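Local coordinates for muramidase (Sodiomyces alcalophilus, PDB 6ZM8), which probably cleaves the β-1,4-glycosidic bonds of bacterial cell-wall peptidoglycan, as a fungal lysozyme of glycoside hydrolase family 25, at residues 53-58 with 86-91; 27-32 with 44-49; 176-181 with 192-197. All blocks are in the same frame, centred on the assembly; numbering follows the deposited sequence.

Contact 1: 53-58 with 86-91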
loop_
_atom_site.group_PDB
_atom_site.type_symbol
_atom_site.label_atom_id
_atom_site.label_comp_id
_atom_site.label_asym_id
_atom_site.label_seq_id
_atom_site.Cartn_x
_atom_site.Cartn_y
_atom_site.Cartn_z
ATOM N N GLY A 53 18.599 -5.603 -3.954
ATOM C CA GLY A 53 18.805 -4.158 -3.945
ATOM C C GLY A 53 17.534 -3.335 -3.969
ATOM O O GLY A 53 17.632 -2.123 -4.180
ATOM N N PHE A 54 16.384 -3.932 -3.748
ATOM C CA PHE A 54 15.139 -3.169 -3.717
ATOM C C PHE A 54 14.913 -2.461 -2.386
ATOM O O PHE A 54 15.220 -2.947 -1.312
ATOM C CB PHE A 54 13.943 -4.087 -3.983
ATOM C CG PHE A 54 13.725 -4.282 -5.447
ATOM C CD1 PHE A 54 14.478 -5.186 -6.183
ATOM C CD2 PHE A 54 12.837 -3.468 -6.143
ATOM C CE1 PHE A 54 14.376 -5.239 -7.572
ATOM C CE2 PHE A 54 12.742 -3.520 -7.521
ATOM C CZ PHE A 54 13.525 -4.400 -8.233
ATOM N N ILE A 55 14.246 -1.313 -2.530
ATOM C CA ILE A 55 13.468 -0.690 -1.467
ATOM C C ILE A 55 12.098 -1.411 -1.493
ATOM O O ILE A 55 11.549 -1.631 -2.579
ATOM C CB ILE A 55 13.371 0.823 -1.712
ATOM C CG1 ILE A 55 14.768 1.451 -1.575
ATOM C CG2 ILE A 55 12.371 1.467 -0.793
ATOM C CD1 ILE A 55 14.884 2.893 -1.987
ATOM N N ARG A 56 11.603 -1.845 -0.348
ATOM C CA ARG A 56 10.407 -2.694 -0.353
ATOM C C ARG A 56 9.523 -2.366 0.821
ATOM O O ARG A 56 9.990 -1.942 1.885
ATOM C CB ARG A 56 10.738 -4.193 -0.415
ATOM C CG ARG A 56 11.422 -4.772 0.814
ATOM C CD ARG A 56 12.936 -4.545 0.850
ATOM N NE ARG A 56 13.569 -5.227 1.965
ATOM C CZ ARG A 56 13.595 -4.787 3.224
ATOM N NH1 ARG A 56 13.119 -3.584 3.526
ATOM N NH2 ARG A 56 14.108 -5.541 4.167
ATOM N N GLY A 57 8.237 -2.622 0.634
ATOM C CA GLY A 57 7.267 -2.536 1.698
ATOM C C GLY A 57 6.224 -3.628 1.548
ATOM O O GLY A 57 6.177 -4.338 0.540
ATOM N N ALA A 58 5.368 -3.694 2.561
ATOM C CA ALA A 58 4.281 -4.646 2.614
ATOM C C ALA A 58 2.949 -3.923 2.520
ATOM O O ALA A 58 2.857 -2.730 2.880
ATOM C CB ALA A 58 4.337 -5.405 3.929
ATOM N N ASP A 86 16.211 1.481 7.993
ATOM C CA ASP A 86 17.396 0.938 7.297
ATOM C C ASP A 86 17.543 1.504 5.914
ATOM O O ASP A 86 18.453 1.104 5.183
ATOM C CB ASP A 86 17.401 -0.589 7.293
ATOM C CG ASP A 86 16.183 -1.252 6.627
ATOM O OD1 ASP A 86 15.341 -0.482 6.085
ATOM O OD2 ASP A 86 16.024 -2.540 6.703
ATOM N N GLY A 87 16.695 2.470 5.540
ATOM C CA GLY A 87 16.743 3.123 4.228
ATOM C C GLY A 87 16.136 2.316 3.118
ATOM O O GLY A 87 16.065 2.825 2.009
ATOM N N ILE A 88 15.664 1.082 3.408
ATOM C CA ILE A 88 15.140 0.241 2.351
ATOM C C ILE A 88 13.742 -0.293 2.680
ATOM O O ILE A 88 13.234 -1.112 1.921
ATOM C CB ILE A 88 16.072 -0.922 1.985
ATOM C CG1 ILE A 88 16.329 -1.857 3.153
ATOM C CG2 ILE A 88 17.365 -0.372 1.372
ATOM C CD1 ILE A 88 16.874 -3.215 2.744
ATOM N N THR A 89 13.129 0.170 3.769
ATOM C CA THR A 89 11.815 -0.324 4.166
ATOM C C THR A 89 10.808 0.793 4.042
ATOM O O THR A 89 10.870 1.811 4.743
ATOM C CB THR A 89 11.818 -0.894 5.593
ATOM O OG1 THR A 89 12.917 -1.789 5.771
ATOM C CG2 THR A 89 10.543 -1.666 5.840
ATOM N N LEU A 90 9.861 0.629 3.114
ATOM C CA LEU A 90 8.780 1.585 2.994
ATOM C C LEU A 90 7.803 1.402 4.156
ATOM O O LEU A 90 7.626 0.287 4.674
ATOM C CB LEU A 90 8.032 1.362 1.670
ATOM C CG LEU A 90 8.883 1.676 0.429
ATOM C CD1 LEU A 90 8.188 1.192 -0.833
ATOM C CD2 LEU A 90 9.219 3.145 0.343
ATOM N N PRO A 91 7.099 2.466 4.552
ATOM C CA PRO A 91 5.992 2.281 5.477
ATOM C C PRO A 91 4.969 1.334 4.843
ATOM O O PRO A 91 4.739 1.351 3.635
ATOM C CB PRO A 91 5.431 3.692 5.650
ATOM C CG PRO A 91 5.788 4.373 4.321
ATOM C CD PRO A 91 7.147 3.832 3.975
HETATM O O HOH W 1 14.338 -4.388 6.788
HETATM O O HOH W 2 6.123 -2.153 4.839
#
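Ile88 lies across one face of the Arg56 guanidinium: its CD1 sits over the centre of the group, 3.7 Å from CZ of Arg56. The bend at chi2 (-82°) turns the arginine chain back over the loop and brings its flat end to this methyl. At the edge, NH1 of Arg56 donates to OG1 of Thr89 over 2.9 Å, with the oxygen near the guanidinium plane; a weak bond runs from the same nitrogen to the Ile88 carbonyl. Also in that plane is a water that accepts from NH2 and donates to Asp86 OD2, linking arginine and aspartate, whose charged atoms are too far apart for a salt bridge. NE is held by Thr50 of helix 42-51, and with all three nitrogens engaged the group can hardly turn. Asp86 in turn fixes the loop as an Asx turn: its OD1 accepts from Ile88 N, and takes the Thr89 hydroxyl on its syn lone pair at 2.8 Å from OG1. The loop before strand 93-95 joins strand 55-61, the parallel neighbour of 93-95 in the barrel, through a single bridge of Arg56 with Thr89. Arg56 N donates to Ile88 O nearly straight (167°), and Leu90 N to Arg56 O. Ile55 and Leu90, each next to a bridge residue, cross at about a right angle, CG2 of Ile55 lying 3.7 Å from CG of Leu90, with helix 198-206 packed against both.

Contact 2: 27-32 with 44-49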
loop_
_atom_site.group_PDB
_atom_site.type_symbol
_atom_site.label_atom_id
_atom_site.label_comp_id
_atom_site.label_asym_id
_atom_site.label_seq_id
_atom_site.Cartn_x
_atom_site.Cartn_y
_atom_site.Cartn_z
ATOM N N VAL A 27 9.325 -2.084 -4.542
ATOM C CA VAL A 27 8.259 -3.080 -4.695
ATOM C C VAL A 27 7.431 -3.084 -3.405
ATOM O O VAL A 27 7.977 -3.051 -2.315
ATOM C CB VAL A 27 8.836 -4.458 -5.051
ATOM C CG1 VAL A 27 9.753 -5.004 -3.960
ATOM C CG2 VAL A 27 7.724 -5.464 -5.392
ATOM N N TYR A 28 6.113 -3.184 -3.587
ATOM C CA TYR A 28 5.175 -3.484 -2.500
ATOM C C TYR A 28 4.685 -4.918 -2.651
ATOM O O TYR A 28 4.405 -5.384 -3.753
ATOM C CB TYR A 28 3.979 -2.510 -2.479
ATOM C CG TYR A 28 4.159 -1.322 -1.571
ATOM C CD1 TYR A 28 4.109 -1.485 -0.198
ATOM C CD2 TYR A 28 4.361 -0.042 -2.072
ATOM C CE1 TYR A 28 4.252 -0.405 0.677
ATOM C CE2 TYR A 28 4.498 1.057 -1.209
ATOM C CZ TYR A 28 4.447 0.863 0.164
ATOM O OH TYR A 28 4.612 1.968 0.961
ATOM N N ILE A 29 4.551 -5.591 -1.505
ATOM C CA ILE A 29 4.318 -7.036 -1.466
ATOM C C ILE A 29 3.167 -7.306 -0.508
ATOM O O ILE A 29 3.189 -6.867 0.643
ATOM C CB ILE A 29 5.587 -7.765 -0.995
ATOM C CG1 ILE A 29 6.756 -7.464 -1.940
ATOM C CG2 ILE A 29 5.339 -9.267 -0.898
ATOM C CD1 ILE A 29 8.113 -7.886 -1.392
ATOM N N LYS A 30 2.158 -8.066 -0.952
ATOM C CA LYS A 30 1.034 -8.339 -0.062
ATOM C C LYS A 30 1.493 -9.175 1.120
ATOM O O LYS A 30 2.109 -10.250 0.949
ATOM C CB LYS A 30 -0.068 -9.101 -0.778
ATOM C CG LYS A 30 -1.316 -9.280 0.103
ATOM C CD LYS A 30 -2.496 -9.834 -0.655
ATOM C CE LYS A 30 -3.685 -10.071 0.267
ATOM N NZ LYS A 30 -4.846 -10.548 -0.488
ATOM N N ALA A 31 1.151 -8.726 2.333
ATOM C CA ALA A 31 1.429 -9.480 3.552
ATOM C C ALA A 31 0.166 -10.133 4.074
ATOM O O ALA A 31 0.190 -11.370 4.355
ATOM C CB ALA A 31 2.060 -8.614 4.622
ATOM N N THR A 32 -0.872 -9.356 4.365
ATOM C CA THR A 32 -2.000 -9.804 5.154
ATOM C C THR A 32 -3.312 -9.332 4.566
ATOM O O THR A 32 -3.369 -8.379 3.762
ATOM C CB THR A 32 -1.872 -9.325 6.624
ATOM O OG1 THR A 32 -1.581 -7.921 6.622
ATOM C CG2 THR A 32 -0.766 -10.039 7.368
ATOM N N ARG A 44 9.164 -15.339 0.567
ATOM C CA ARG A 44 10.020 -15.515 -0.619
ATOM C C ARG A 44 10.176 -14.176 -1.320
ATOM O O ARG A 44 11.264 -13.827 -1.782
ATOM C CB ARG A 44 9.443 -16.570 -1.557
ATOM C CG ARG A 44 9.911 -16.547 -3.000
ATOM C CD ARG A 44 9.165 -17.536 -3.873
ATOM N NE ARG A 44 7.739 -17.323 -4.093
ATOM C CZ ARG A 44 7.197 -16.434 -4.964
ATOM N NH1 ARG A 44 5.882 -16.413 -5.062
ATOM N NH2 ARG A 44 7.941 -15.607 -5.697
ATOM N N GLN A 45 9.077 -13.453 -1.460
ATOM C CA GLN A 45 9.102 -12.199 -2.224
ATOM C C GLN A 45 9.899 -11.123 -1.497
ATOM O O GLN A 45 10.717 -10.435 -2.113
ATOM C CB GLN A 45 7.658 -11.765 -2.494
ATOM C CG GLN A 45 6.939 -12.691 -3.479
ATOM C CD GLN A 45 5.454 -12.435 -3.577
ATOM O OE1 GLN A 45 4.819 -12.004 -2.611
ATOM N NE2 GLN A 45 4.880 -12.757 -4.724
ATOM N N TYR A 46 9.646 -10.969 -0.205
ATOM C CA TYR A 46 10.307 -9.895 0.567
ATOM C C TYR A 46 11.795 -10.180 0.662
ATOM O O TYR A 46 12.632 -9.260 0.535
ATOM C CB TYR A 46 9.630 -9.785 1.929
ATOM C CG TYR A 46 9.820 -8.465 2.662
ATOM C CD1 TYR A 46 10.888 -8.235 3.479
ATOM C CD2 TYR A 46 8.859 -7.473 2.567
ATOM C CE1 TYR A 46 10.975 -7.090 4.260
ATOM C CE2 TYR A 46 8.929 -6.322 3.323
ATOM C CZ TYR A 46 9.964 -6.146 4.203
ATOM O OH TYR A 46 10.028 -5.035 5.037
ATOM N N THR A 47 12.174 -11.441 0.866
ATOM C CA THR A 47 13.592 -11.831 0.862
ATOM C C THR A 47 14.236 -11.588 -0.496
ATOM O O THR A 47 15.347 -11.040 -0.546
ATOM C CB THR A 47 13.730 -13.277 1.314
ATOM O OG1 THR A 47 13.214 -13.452 2.623
ATOM C CG2 THR A 47 15.135 -13.771 1.270
ATOM N N GLY A 48 13.569 -11.980 -1.572
ATOM C CA GLY A 48 14.140 -11.756 -2.902
ATOM C C GLY A 48 14.354 -10.274 -3.182
ATOM O O GLY A 48 15.362 -9.850 -3.746
ATOM N N ALA A 49 13.379 -9.456 -2.768
ATOM C CA ALA A 49 13.533 -8.004 -2.951
ATOM C C ALA A 49 14.758 -7.506 -2.187
ATOM O O ALA A 49 15.576 -6.733 -2.694
ATOM C CB ALA A 49 12.264 -7.313 -2.482
HETATM O O HOH W 3 2.421 -11.896 -1.252
#
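Ile29 reaches from its strand straight at the helix, and its two branches find different partners there. CB points toward helix 42-51 and divides into CG2 and CG1. With CG2 anti to the backbone N (chi1 -59° for CG1), this methyl comes to Gln45, 3.3 Å from OE1 and 3.8 Å from CB of that glutamine. CG1 carries the chain onward, and the extended second torsion (167°) delivers CD1 to the helix backbone, 3.6 Å from CA of Tyr46. The same methyl lies near CD2 of the Tyr46 ring, and Ala49 CB is at 4.3 Å from it, so the tip rests between one turn of the helix and the next. The same Ala49 CB also meets Val27, 3.7 Å from its CG1. An alanine at Ile29 would take away both branches and would probably open a gap beneath Tyr46 and Ala49, with the Gln45 side chain less firmly backed. The polar end of Gln45 is otherwise well anchored: OE1 accepts from a water that also donates to Lys30 O, while NE2 donates to Ser8 O.

The axes of segments 27-32 and 44-49 come within 9.0 Å and run roughly antiparallel (155°), as the helix carries the chain back in the beta-alpha-beta crossover from strand 26-33 to the parallel strand 55-61. Ile7 of strand 2-7 touches both Ile29 and Gln45, and Arg56 of strand 55-61 touches Val27 and Tyr46, so the helix covers the outer side of three adjacent barrel strands.

Contact 3: 176-181 with 192-197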
loop_
_atom_site.group_PDB
_atom_site.type_symbol
_atom_site.label_atom_id
_atom_site.label_comp_id
_atom_site.label_asym_id
_atom_site.label_seq_id
_atom_site.Cartn_x
_atom_site.Cartn_y
_atom_site.Cartn_z
ATOM N N TYR A 176 0.030 12.642 -5.671
ATOM C CA TYR A 176 0.234 11.236 -5.369
ATOM C C TYR A 176 1.686 11.022 -4.914
ATOM O O TYR A 176 2.594 11.709 -5.393
ATOM C CB TYR A 176 -0.115 10.302 -6.546
ATOM C CG TYR A 176 0.854 10.245 -7.728
ATOM C CD1 TYR A 176 1.957 9.414 -7.686
ATOM C CD2 TYR A 176 0.649 10.958 -8.913
ATOM C CE1 TYR A 176 2.821 9.279 -8.755
ATOM C CE2 TYR A 176 1.516 10.857 -9.986
ATOM C CZ TYR A 176 2.602 9.994 -9.915
ATOM O OH TYR A 176 3.480 9.805 -10.943
ATOM N N THR A 177 1.886 10.021 -4.054
ATOM C CA THR A 177 3.220 9.520 -3.765
ATOM C C THR A 177 3.555 8.345 -4.672
ATOM O O THR A 177 4.645 8.286 -5.262
ATOM C CB THR A 177 3.347 9.206 -2.267
ATOM O OG1 THR A 177 3.226 10.434 -1.536
ATOM C CG2 THR A 177 4.693 8.587 -1.935
ATOM N N PHE A 178 2.615 7.391 -4.787
ATOM C CA PHE A 178 2.727 6.319 -5.772
ATOM C C PHE A 178 1.463 6.351 -6.650
ATOM O O PHE A 178 0.378 6.663 -6.164
ATOM C CB PHE A 178 2.821 4.942 -5.090
ATOM C CG PHE A 178 4.028 4.787 -4.189
ATOM C CD1 PHE A 178 5.279 4.518 -4.726
ATOM C CD2 PHE A 178 3.891 4.894 -2.807
ATOM C CE1 PHE A 178 6.373 4.322 -3.890
ATOM C CE2 PHE A 178 4.982 4.716 -1.979
ATOM C CZ PHE A 178 6.227 4.419 -2.523
ATOM N N TRP A 179 1.634 5.932 -7.901
ATOM C CA TRP A 179 0.525 5.794 -8.854
ATOM C C TRP A 179 0.645 4.415 -9.490
ATOM O O TRP A 179 1.642 4.112 -10.164
ATOM C CB TRP A 179 0.596 6.889 -9.928
ATOM C CG TRP A 179 -0.365 6.712 -11.071
ATOM C CD1 TRP A 179 -1.532 6.009 -11.139
ATOM C CD2 TRP A 179 -0.152 7.272 -12.387
ATOM N NE1 TRP A 179 -2.077 6.106 -12.385
ATOM C CE2 TRP A 179 -1.244 6.849 -13.185
ATOM C CE3 TRP A 179 0.839 8.067 -12.968
ATOM C CZ2 TRP A 179 -1.338 7.143 -14.546
ATOM C CZ3 TRP A 179 0.752 8.370 -14.297
ATOM C CH2 TRP A 179 -0.323 7.901 -15.076
ATOM N N GLN A 180 -0.358 3.568 -9.236
ATOM C CA GLN A 180 -0.465 2.255 -9.873
ATOM C C GLN A 180 -1.186 2.477 -11.217
ATOM O O GLN A 180 -2.369 2.793 -11.245
ATOM C CB GLN A 180 -1.254 1.290 -9.006
ATOM C CG GLN A 180 -1.047 -0.161 -9.440
ATOM C CD GLN A 180 -1.959 -1.048 -8.616
ATOM O OE1 GLN A 180 -3.195 -0.985 -8.783
ATOM N NE2 GLN A 180 -1.405 -1.800 -7.691
ATOM N N TYR A 181 -0.421 2.321 -12.302
ATOM C CA TYR A 181 -0.873 2.757 -13.621
ATOM C C TYR A 181 -1.151 1.597 -14.586
ATOM O O TYR A 181 -1.719 1.844 -15.642
ATOM C CB TYR A 181 0.079 3.796 -14.231
ATOM C CG TYR A 181 1.449 3.263 -14.562
ATOM C CD1 TYR A 181 2.450 3.162 -13.590
ATOM C CD2 TYR A 181 1.764 2.869 -15.853
ATOM C CE1 TYR A 181 3.712 2.660 -13.903
ATOM C CE2 TYR A 181 3.012 2.379 -16.176
ATOM C CZ TYR A 181 3.985 2.249 -15.192
ATOM O OH TYR A 181 5.191 1.714 -15.551
ATOM N N ASN A 192 3.949 0.625 -10.875
ATOM C CA ASN A 192 3.806 1.865 -10.131
ATOM C C ASN A 192 4.871 2.880 -10.555
ATOM O O ASN A 192 5.999 2.540 -10.904
ATOM C CB ASN A 192 4.002 1.630 -8.623
ATOM C CG ASN A 192 2.950 0.679 -8.096
ATOM O OD1 ASN A 192 1.761 0.973 -8.154
ATOM N ND2 ASN A 192 3.391 -0.478 -7.585
ATOM N N TRP A 193 4.499 4.154 -10.401
ATOM C CA TRP A 193 5.446 5.267 -10.377
ATOM C C TRP A 193 5.521 5.818 -8.970
ATOM O O TRP A 193 4.491 6.000 -8.311
ATOM C CB TRP A 193 5.010 6.408 -11.294
ATOM C CG TRP A 193 4.948 6.065 -12.750
ATOM C CD1 TRP A 193 3.861 6.148 -13.558
ATOM C CD2 TRP A 193 6.012 5.567 -13.597
ATOM N NE1 TRP A 193 4.158 5.773 -14.841
ATOM C CE2 TRP A 193 5.458 5.357 -14.895
ATOM C CE3 TRP A 193 7.360 5.263 -13.390
ATOM C CZ2 TRP A 193 6.218 4.850 -15.961
ATOM C CZ3 TRP A 193 8.104 4.760 -14.441
ATOM C CH2 TRP A 193 7.543 4.568 -15.704
ATOM N N PHE A 194 6.734 6.158 -8.543
ATOM C CA PHE A 194 6.957 6.997 -7.369
ATOM C C PHE A 194 7.197 8.423 -7.852
ATOM O O PHE A 194 8.031 8.669 -8.730
ATOM C CB PHE A 194 8.186 6.500 -6.578
ATOM C CG PHE A 194 8.600 7.474 -5.495
ATOM C CD1 PHE A 194 7.866 7.615 -4.334
ATOM C CD2 PHE A 194 9.747 8.263 -5.661
ATOM C CE1 PHE A 194 8.267 8.513 -3.350
ATOM C CE2 PHE A 194 10.146 9.153 -4.676
ATOM C CZ PHE A 194 9.414 9.279 -3.531
ATOM N N ASN A 195 6.466 9.370 -7.234
ATOM C CA ASN A 195 6.492 10.782 -7.622
ATOM C C ASN A 195 7.620 11.530 -6.917
ATOM O O ASN A 195 7.365 12.372 -6.080
ATOM C CB ASN A 195 5.145 11.404 -7.272
ATOM C CG ASN A 195 4.958 12.798 -7.765
ATOM O OD1 ASN A 195 5.745 13.271 -8.598
ATOM N ND2 ASN A 195 3.934 13.448 -7.273
ATOM N N GLY A 196 8.829 11.276 -7.314
ATOM C CA GLY A 196 9.966 11.960 -6.753
ATOM C C GLY A 196 11.252 11.324 -7.204
ATOM O O GLY A 196 11.248 10.379 -8.005
ATOM N N ASP A 197 12.344 11.871 -6.704
ATOM C CA ASP A 197 13.682 11.403 -7.033
ATOM C C ASP A 197 14.183 10.429 -5.986
ATOM O O ASP A 197 13.523 10.083 -5.012
ATOM C CB ASP A 197 14.607 12.610 -7.282
ATOM C CG ASP A 197 14.919 13.410 -6.041
ATOM O OD1 ASP A 197 14.685 12.966 -4.911
ATOM O OD2 ASP A 197 15.498 14.529 -6.244
HETATM O O HOH W 4 6.794 1.258 -13.480
#
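Phe178 and Phe194 meet on one face of the hairpin, CE1 of Phe178 3.6 Å from CD1 of Phe194, their planes inclined at 52°; Leu204 and Leu201 of helix 198-206 pack on Phe178 and Phe194 respectively. Trp179 and Trp193 project from the other face. There chi1 of 66° sets Tyr181 CG between backbone N and carbonyl carbon, laying the ring flat on the five-membered ring of Trp193 in an offset stack, centroids 3.8 Å apart and planes 4° from parallel. Trp179 completes the cluster, its CE3 coming to the edge of the Trp193 ring at 3.6 Å from CD1. Arg1 adds a cation-pi contact to Trp193.

Between the two faces runs the backbone pairing, in which Trp179 and Trp193 exchange both N-H...O bonds. Past Phe194 the strand gives way to a turn, and Asn195 secures it twice: its N donates to Thr177 O, and its ND2, 2.9 Å from Tyr176 O, lies in the plane of that carbonyl. At the opposite end the polar pair is Gln180 and Asn192, with OD1 of Asn192 3.1 Å from CB of Gln180. Both amide nitrogens converge on Asp6 OD2, while Tyr162 and Tyr135 hold the Gln180 oxygen and Trp158 that of Asn192. An antiparallel hairpin of this kind, whose strands pair outward with 157-160 and 2-7, closes the otherwise mainly parallel barrel of this family 25 enzyme.

In the fold
All three contacts reach one curled sheet. Contacts 1 and 2 are the closest, their centres about 10 Å apart, and Ile29 N of contact 2 lies 2.9 Å from Gly57 O of contact 1. Tyr28, pointing away from the helix of contact 2, ties the three together: its OH is 2.7 Å from Pro91 O, a probable hydrogen bond, and its CE2 is 3.8 Å from CE2 of Phe178. The hairpin of contact 3 lies about 15 Å from contact 1 and 18 Å from contact 2, centre to centre. In relatives the active site opens at the C-terminal ends of the parallel barrel strands, where Asp6, bonded by Gln180 and Asn192, probably puts contact 3 nearest.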